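AA10A (PDB 5UIZ) is a copper-dependent lytic polysaccharide monooxygenase of family AA10 that probably cleaves cellulose oxidatively. Local coordinates at residues N131-I136 / T188-N193; H137-A142 / P181-Q186. One frame throughout, in Å; residues are numbered along the deposited sequence. Where two conformers were deposited one is given.

Both interactions join the same two strands, 133-140 and 184-190, the central strand and one outer strand of the three-stranded antiparallel sheet in the LPMO core. Their centres lie 19 Å apart, so they sample opposite halves of one pairing, and they meet where Ile136 O comes 3.3 Å from Gln186 CB in plain packing. Interaction 1 (131-136 with 188-193) lies at the end of the pairing far from the copper, where Asn131 comes near the C-terminal Val222. Interaction 2 (137-142 with 181-186) carries the pairing toward the metal: the side chain of Asp140 is about 5 Å from the copper ion and about 3 Å from the side chain of His144.

Interaction 1. Residues N131-I136 / T188-N193; sequences NNTFTI and TVHAPN
Phe134 and Val189 form the inward-facing pair of an antiparallel two-strand pairing in the LPMO β-sandwich core, while Thr133 with His190 and Thr135 with Thr188 lie on the other face of the sheet. Over 133-136 and 188-190 the axes run at 142°, and the hydrogen-bonded pair Phe134-Val189 is joined in both directions, with Val189 N 2.8 Å from Phe134 O and Phe134 N 3.0 Å from Val189 O. The Phe134 side chain stands between its backbone N and carbonyl carbon (chi1 62°), which brings the ring over its strand partner. Val189 CG2 touches one face in a CH-pi contact 3.6 Å from the ring centroid, displaced toward the CZ side of the rim. Ala191 CB approaches the same ring at its edge, near the plane. Val200 of strand 198-206 also packs on Phe134, tying this inward face to the second sheet.

On the other face, the side chains of Thr133 and His190 cross at about a right angle. Thr133 OG1 lies in the imidazole plane and hydrogen-bonds to ND1 of His190 at 2.8 Å, a geometry that uses the ring edge and limits its rotation. Thr133 CG2, placed anti to the backbone N, meets Thr188 CG2 3.5 Å away.

Just before strand 133-140 begins and just after 184-190 ends, Asn132 and Ala191 are joined by two bonds. The carbonyl of Asn132 accepts Ala191 N at 2.8 Å, while its side-chain amide reaches back to the carbonyl of Ala191 and also to that of Arg194, so ND2 serves two acceptors. Asn132 ND2 meets Ala191 O at 2.8 Å with an N-H...O angle of 175°, and that oxygen lies almost in the plane of the Asn132 amide.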
# COMPACT_ATOMS: atom_id res chain seq x y z
N ASN A 131 14.73 -6.90 4.90
CA ASN A 131 15.13 -8.30 4.83
C ASN A 131 13.93 -9.11 4.50
O ASN A 131 12.81 -8.61 4.56
CB ASN A 131 15.79 -8.76 6.13
CG ASN A 131 17.04 -8.00 6.42
OD1 ASN A 131 17.15 -7.38 7.45
ND2 ASN A 131 17.98 -7.99 5.48
N ASN A 132 14.16 -10.38 4.17
CA ASN A 132 13.08 -11.32 3.93
C ASN A 132 12.13 -11.43 5.09
O ASN A 132 10.97 -11.66 4.89
CB ASN A 132 13.58 -12.69 3.47
CG ASN A 132 14.16 -12.62 2.06
OD1 ASN A 132 15.35 -12.35 1.89
ND2 ASN A 132 13.30 -12.78 1.05
N THR A 133 12.63 -11.20 6.29
CA THR A 133 11.77 -11.11 7.46
C THR A 133 11.74 -9.65 7.82
O THR A 133 12.79 -9.07 7.97
CB THR A 133 12.33 -11.99 8.58
OG1 THR A 133 12.18 -13.35 8.15
CG2 THR A 133 11.59 -11.77 9.87
N PHE A 134 10.54 -9.06 7.87
CA PHE A 134 10.41 -7.63 8.16
C PHE A 134 9.14 -7.40 8.93
O PHE A 134 8.27 -8.30 9.02
CB PHE A 134 10.45 -6.79 6.87
CG PHE A 134 9.33 -7.08 5.90
CD1 PHE A 134 9.43 -8.13 5.00
CD2 PHE A 134 8.19 -6.31 5.90
CE1 PHE A 134 8.40 -8.42 4.13
CE2 PHE A 134 7.15 -6.60 5.03
CZ PHE A 134 7.26 -7.66 4.14
N THR A 135 9.07 -6.21 9.52
CA THR A 135 7.93 -5.77 10.34
C THR A 135 7.02 -4.81 9.59
O THR A 135 7.43 -3.84 8.96
CB THR A 135 8.43 -5.12 11.68
OG1 THR A 135 9.17 -6.11 12.43
CG2 THR A 135 7.26 -4.63 12.54
N ILE A 136 5.73 -5.07 9.69
CA ILE A 136 4.73 -4.17 9.21
C ILE A 136 4.26 -3.35 10.38
O ILE A 136 3.77 -3.90 11.36
CB ILE A 136 3.56 -4.91 8.61
CG1 ILE A 136 4.08 -5.82 7.47
CG2 ILE A 136 2.48 -3.92 8.21
CD1 ILE A 136 3.39 -5.72 6.12
N THR A 188 5.47 -9.16 12.44
CA THR A 188 6.59 -9.55 11.62
C THR A 188 6.13 -10.61 10.63
O THR A 188 5.36 -11.49 10.97
CB THR A 188 7.72 -10.12 12.52
OG1 THR A 188 7.96 -9.21 13.59
CG2 THR A 188 9.00 -10.33 11.75
N VAL A 189 6.58 -10.49 9.38
CA VAL A 189 6.16 -11.39 8.34
C VAL A 189 7.46 -11.88 7.70
O VAL A 189 8.49 -11.26 7.83
CB VAL A 189 5.27 -10.71 7.30
CG1 VAL A 189 4.16 -9.91 7.95
CG2 VAL A 189 6.08 -9.83 6.38
N HIS A 190 7.37 -13.01 7.02
CA HIS A 190 8.48 -13.53 6.31
C HIS A 190 8.05 -13.73 4.90
O HIS A 190 7.01 -14.36 4.65
CB HIS A 190 8.94 -14.87 6.91
CG HIS A 190 10.03 -15.48 6.11
ND1 HIS A 190 11.30 -14.94 6.08
CD2 HIS A 190 10.01 -16.47 5.20
CE1 HIS A 190 12.05 -15.64 5.25
NE2 HIS A 190 11.28 -16.54 4.66
N ALA A 191 8.84 -13.19 3.96
CA ALA A 191 8.53 -13.35 2.52
C ALA A 191 9.64 -14.12 1.86
O ALA A 191 10.68 -13.55 1.55
CB ALA A 191 8.39 -12.00 1.85
N PRO A 192 9.41 -15.42 1.63
CA PRO A 192 10.50 -16.31 1.24
C PRO A 192 10.89 -16.16 -0.22
O PRO A 192 10.04 -15.79 -1.03
CB PRO A 192 9.92 -17.71 1.45
CG PRO A 192 8.43 -17.51 1.39
CD PRO A 192 8.17 -16.14 1.95
N ASN A 193 12.15 -16.45 -0.54
CA ASN A 193 12.60 -16.60 -1.92
C ASN A 193 12.44 -15.31 -2.75
O ASN A 193 12.05 -15.37 -3.92
CB ASN A 193 11.88 -17.79 -2.60
CG ASN A 193 12.10 -19.09 -1.87
OD1 ASN A 193 13.23 -19.44 -1.57
ND2 ASN A 193 11.02 -19.81 -1.55

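Interaction 2. Residues H137-A142 / P181-Q186; sequences HLYDQA and PAQNIQ
The copper-proximal end of the LPMO β-sandwich is built here, where strand 137-140 pairs antiparallel with strand 184-186 and leads into the loop carrying the copper ligand His144. Leu138 and Ile185 are the hydrogen-bonded pair: Leu138 N reaches Ile185 O at 2.8 Å and Ile185 N returns to Leu138 O at 3.0 Å. Their side chains face inward together, and Phe149 of strand 146-154 packs on both.

The opposite face carries His137, Tyr139 and Asn184. With CG anti to the backbone N (chi1 170°), the His137 ring extends across to Asn184, where NE2 donates to OD1 at 2.8 Å. The bond is nearly straight, 166° at the hydrogen; it uses an in-plane lone pair of OD1, which itself lies in the imidazole plane, although ring and amide planes are 37° apart. The same oxygen sits near the plane of the Tyr139 ring, 3.5 Å from CD1, so this oxygen meets the edges of two rings. A leucine in place of His137 would probably leave Asn184 OD1 without its N-H partner and the amide freer to turn.

Beyond the last bridge, Tyr139 with Asn184, Asp140 N bonds to Gln183 O at 2.8 Å. The Gln183 side chain, extended beyond CG, runs alongside Gln141 and places NE2 2.9 Å from the backbone oxygen Gln141 O. A water bonds to Ala182 O, but its very short approach to Asp140 OD2 leaves a bridge between the segments doubtful. The carboxylate of Asp140 turns mainly to the metal site: OD2 accepts the backbone N of His144, and OD1 makes a weak bond to the N-terminal amine of His37. Asp140 is thus a second-shell residue behind His37 and His144, the two ligands of the histidine brace characteristic of LPMOs.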
# COMPACT_ATOMS: atom_id res chain seq x y z
N HIS A 137 4.36 -2.03 10.25
CA HIS A 137 3.85 -1.10 11.26
C HIS A 137 2.70 -0.25 10.64
O HIS A 137 2.87 0.53 9.68
CB HIS A 137 5.01 -0.26 11.77
CG HIS A 137 4.62 0.87 12.63
ND1 HIS A 137 5.41 1.98 12.79
CD2 HIS A 137 3.50 1.08 13.38
CE1 HIS A 137 4.81 2.81 13.61
NE2 HIS A 137 3.63 2.31 13.96
N LEU A 138 1.53 -0.45 11.21
CA LEU A 138 0.33 0.21 10.82
C LEU A 138 0.08 1.27 11.86
O LEU A 138 0.29 1.04 13.06
CB LEU A 138 -0.85 -0.79 10.80
CG LEU A 138 -2.13 -0.15 10.21
CD1 LEU A 138 -2.20 -0.53 8.73
CD2 LEU A 138 -3.44 -0.47 10.90
N TYR A 139 -0.35 2.44 11.41
CA TYR A 139 -0.83 3.47 12.29
C TYR A 139 -2.27 3.70 11.92
O TYR A 139 -2.57 3.92 10.77
CB TYR A 139 -0.04 4.75 12.10
CG TYR A 139 -0.48 5.91 12.96
CD1 TYR A 139 -0.30 5.88 14.33
CD2 TYR A 139 -0.98 7.09 12.41
CE1 TYR A 139 -0.67 6.94 15.14
CE2 TYR A 139 -1.30 8.18 13.22
CZ TYR A 139 -1.15 8.08 14.59
OH TYR A 139 -1.52 9.15 15.42
N ASP A 140 -3.13 3.71 12.92
CA ASP A 140 -4.54 3.97 12.72
C ASP A 140 -4.97 4.99 13.75
O ASP A 140 -5.09 4.65 14.92
CB ASP A 140 -5.31 2.66 12.95
CG ASP A 140 -6.84 2.87 13.02
OD1 ASP A 140 -7.33 3.93 12.57
OD2 ASP A 140 -7.53 2.00 13.58
N GLN A 141 -5.23 6.23 13.33
CA GLN A 141 -5.55 7.30 14.30
C GLN A 141 -6.87 7.08 15.04
O GLN A 141 -6.99 7.45 16.19
CB GLN A 141 -5.54 8.69 13.62
CG GLN A 141 -5.13 9.88 14.52
CD GLN A 141 -6.27 10.53 15.28
OE1 GLN A 141 -7.45 10.35 14.95
NE2 GLN A 141 -5.92 11.33 16.28
N ALA A 142 -7.82 6.42 14.40
CA ALA A 142 -9.10 6.14 15.01
C ALA A 142 -9.14 4.92 15.93
O ALA A 142 -10.18 4.69 16.57
CB ALA A 142 -10.15 5.99 13.92
N PRO A 181 -8.37 -2.53 19.32
CA PRO A 181 -8.18 -1.13 19.04
C PRO A 181 -6.88 -0.61 19.63
O PRO A 181 -6.58 -0.87 20.78
CB PRO A 181 -9.37 -0.48 19.74
CG PRO A 181 -10.38 -1.54 19.84
CD PRO A 181 -9.65 -2.80 19.99
N ALA A 182 -6.10 0.07 18.80
CA ALA A 182 -4.79 0.58 19.15
C ALA A 182 -4.39 1.52 18.02
O ALA A 182 -4.79 1.30 16.85
CB ALA A 182 -3.80 -0.52 19.23
N GLN A 183 -3.62 2.55 18.33
CA GLN A 183 -3.17 3.44 17.27
C GLN A 183 -2.01 2.88 16.48
O GLN A 183 -1.85 3.20 15.30
CB GLN A 183 -2.90 4.86 17.80
CG GLN A 183 -4.21 5.50 18.22
CD GLN A 183 -4.06 6.95 18.68
OE1 GLN A 183 -3.28 7.25 19.57
NE2 GLN A 183 -4.87 7.85 18.09
N ASN A 184 -1.20 2.05 17.12
CA ASN A 184 -0.10 1.40 16.48
C ASN A 184 -0.22 -0.10 16.57
O ASN A 184 -0.41 -0.66 17.65
CB ASN A 184 1.21 1.85 17.11
CG ASN A 184 1.47 3.32 16.89
OD1 ASN A 184 2.06 3.74 15.85
ND2 ASN A 184 0.95 4.11 17.81
N ILE A 185 -0.11 -0.76 15.43
CA ILE A 185 -0.18 -2.23 15.34
C ILE A 185 1.02 -2.63 14.56
O ILE A 185 1.35 -2.00 13.53
CB ILE A 185 -1.43 -2.69 14.64
CG1 ILE A 185 -2.67 -2.37 15.52
CG2 ILE A 185 -1.37 -4.19 14.38
CD1 ILE A 185 -4.04 -2.67 14.90
N GLN A 186 1.73 -3.63 15.06
CA GLN A 186 2.84 -4.18 14.30
C GLN A 186 3.00 -5.65 14.47
O GLN A 186 2.64 -6.18 15.50
CB GLN A 186 4.13 -3.46 14.64
CG GLN A 186 4.64 -3.72 16.04
CD GLN A 186 5.95 -3.05 16.27
OE1 GLN A 186 6.16 -1.96 15.75
NE2 GLN A 186 6.85 -3.67 17.06
O HOH W 1 -6.52 0.21 14.84